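Local coordinates for signal recognition 54 kDa protein (Pyrococcus furiosus, PDB 3DM5), which is the SRP54 subunit of an archaeal signal recognition particle, a multidomain protein with a P-loop GTPase-type domain, modelled here with guanosine-5'-diphosphate, at residues Ala118-Ala121 with Arg122-Lys126. Sequence-based numbering, arbitrary orientation.
Sequences AKLA and RYFQK. With SO4 (sulfate ion), chain C.
Leu120 and Phe124, one helical turn apart, lie side by side and point the same way; Leu120 CD1 comes to 4.0 Å from Phe124 CE1. The first torsion of Phe124 (chi1 -79°) sets its ring beside its own backbone N and back toward the preceding turn, so that Phe124 CD1 is 3.4 Å from Leu120 O. On one face of that ring, CD2 of Tyr123 stands 3.8 Å above the plane, over the centre, while Phe124 CE2 lies at the tyrosine edge. Four successive i to i+4 backbone bonds join the turns, from Arg122 N to Ala118 O (2.9 Å) through Gln125 N to Ala121 O (2.9 Å). These residues belong to helix 113-125, which follows the probable Walker A loop after strand 101-106, as in P-loop NTPases. Three parallel strands of the sheet receive it: Leu120 packs on strand 101-106, Ala121 on 131-135 and 185-189, and Phe124 on all three. Lys119 is turned differently: its extended chain reaches GDP, and NZ is held by the carbonyls of Gly275 and Asp280. One turn on from Ala118, Gln125 OE1 lies in the guanidinium plane of Arg122 and accepts from NH1 (2.7 Å), although the N-H...O angle is bent to 136°. Lys126 lays CG over one guanidinium face and gives NZ to sulfate O3 (3.0 Å), an ion also bound by Arg127.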
loop_
_atom_site.group_PDB
_atom_site.type_symbol
_atom_site.label_atom_id
_atom_site.label_comp_id
_atom_site.label_asym_id
_atom_site.label_seq_id
_atom_site.Cartn_x
_atom_site.Cartn_y
_atom_site.Cartn_z
ATOM N N ALA A 118 -33.369 8.368 8.447
ATOM C CA ALA A 118 -33.369 9.793 8.077
ATOM C C ALA A 118 -33.078 10.001 6.604
ATOM O O ALA A 118 -33.718 10.826 5.950
ATOM C CB ALA A 118 -32.370 10.578 8.917
ATOM N N LYS A 119 -32.102 9.251 6.093
ATOM C CA LYS A 119 -31.723 9.336 4.698
ATOM C C LYS A 119 -32.889 9.021 3.780
ATOM O O LYS A 119 -33.137 9.738 2.795
ATOM C CB LYS A 119 -30.552 8.390 4.392
ATOM C CG LYS A 119 -29.231 8.780 5.045
ATOM C CD LYS A 119 -28.196 7.736 4.729
ATOM C CE LYS A 119 -26.839 8.024 5.341
ATOM N NZ LYS A 119 -25.838 7.104 4.708
ATOM N N LEU A 120 -33.584 7.926 4.098
ATOM C CA LEU A 120 -34.759 7.489 3.343
ATOM C C LEU A 120 -35.915 8.510 3.447
ATOM O O LEU A 120 -36.545 8.854 2.458
ATOM C CB LEU A 120 -35.185 6.100 3.805
ATOM C CG LEU A 120 -36.083 5.300 2.870
ATOM C CD1 LEU A 120 -35.460 5.163 1.503
ATOM C CD2 LEU A 120 -36.333 3.958 3.484
ATOM N N ALA A 121 -36.163 9.036 4.634
ATOM C CA ALA A 121 -37.184 10.069 4.778
ATOM C C ALA A 121 -36.859 11.275 3.908
ATOM O O ALA A 121 -37.714 11.769 3.160
ATOM C CB ALA A 121 -37.318 10.483 6.222
ATOM N N ARG A 122 -35.617 11.738 3.997
ATOM C CA ARG A 122 -35.177 12.895 3.222
ATOM C C ARG A 122 -35.211 12.622 1.713
ATOM O O ARG A 122 -35.578 13.501 0.934
ATOM C CB ARG A 122 -33.765 13.326 3.645
ATOM C CG ARG A 122 -33.105 14.346 2.710
ATOM C CD ARG A 122 -33.858 15.671 2.691
ATOM N NE ARG A 122 -33.194 16.648 1.837
ATOM C CZ ARG A 122 -33.758 17.766 1.393
ATOM N NH1 ARG A 122 -35.012 18.042 1.713
ATOM N NH2 ARG A 122 -33.073 18.602 0.620
ATOM N N TYR A 123 -34.809 11.421 1.301
ATOM C CA TYR A 123 -34.880 11.048 -0.102
ATOM C C TYR A 123 -36.293 11.274 -0.626
ATOM O O TYR A 123 -36.481 11.860 -1.692
ATOM C CB TYR A 123 -34.460 9.579 -0.307
ATOM C CG TYR A 123 -34.790 8.997 -1.670
ATOM C CD1 TYR A 123 -33.853 8.994 -2.686
ATOM C CD2 TYR A 123 -36.038 8.438 -1.942
ATOM C CE1 TYR A 123 -34.147 8.457 -3.938
ATOM C CE2 TYR A 123 -36.339 7.901 -3.208
ATOM C CZ TYR A 123 -35.385 7.918 -4.191
ATOM O OH TYR A 123 -35.642 7.398 -5.442
ATOM N N PHE A 124 -37.286 10.804 0.119
ATOM C CA PHE A 124 -38.667 10.940 -0.319
ATOM C C PHE A 124 -39.212 12.365 -0.242
ATOM O O PHE A 124 -39.940 12.799 -1.131
ATOM C CB PHE A 124 -39.581 9.972 0.428
ATOM C CG PHE A 124 -39.523 8.587 -0.107
ATOM C CD1 PHE A 124 -39.130 7.526 0.696
ATOM C CD2 PHE A 124 -39.807 8.354 -1.444
ATOM C CE1 PHE A 124 -39.068 6.228 0.173
ATOM C CE2 PHE A 124 -39.745 7.062 -1.972
ATOM C CZ PHE A 124 -39.380 5.998 -1.163
ATOM N N GLN A 125 -38.867 13.080 0.819
ATOM C CA GLN A 125 -39.293 14.468 0.974
ATOM C C GLN A 125 -38.750 15.382 -0.133
ATOM O O GLN A 125 -39.488 16.154 -0.734
ATOM C CB GLN A 125 -38.883 15.002 2.342
ATOM C CG GLN A 125 -39.536 16.307 2.653
ATOM C CD GLN A 125 -38.532 17.374 3.052
ATOM O OE1 GLN A 125 -37.336 17.232 2.821
ATOM N NE2 GLN A 125 -39.022 18.454 3.647
ATOM N N LYS A 126 -37.454 15.293 -0.389
ATOM C CA LYS A 126 -36.846 15.951 -1.539
ATOM C C LYS A 126 -37.656 15.766 -2.814
ATOM O O LYS A 126 -37.566 16.584 -3.722
ATOM C CB LYS A 126 -35.439 15.398 -1.795
ATOM C CG LYS A 126 -34.317 16.257 -1.274
ATOM C CD LYS A 126 -33.022 15.894 -1.984
ATOM C CE LYS A 126 -32.047 17.063 -2.001
ATOM N NZ LYS A 126 -31.197 17.060 -3.231
HETATM S S SO4 C . -30.918 13.643 -4.859
HETATM O O1 SO4 C . -32.052 14.424 -5.364
HETATM O O2 SO4 C . -30.361 12.844 -5.948
HETATM O O3 SO4 C . -29.884 14.548 -4.354
HETATM O O4 SO4 C . -31.371 12.758 -3.782
#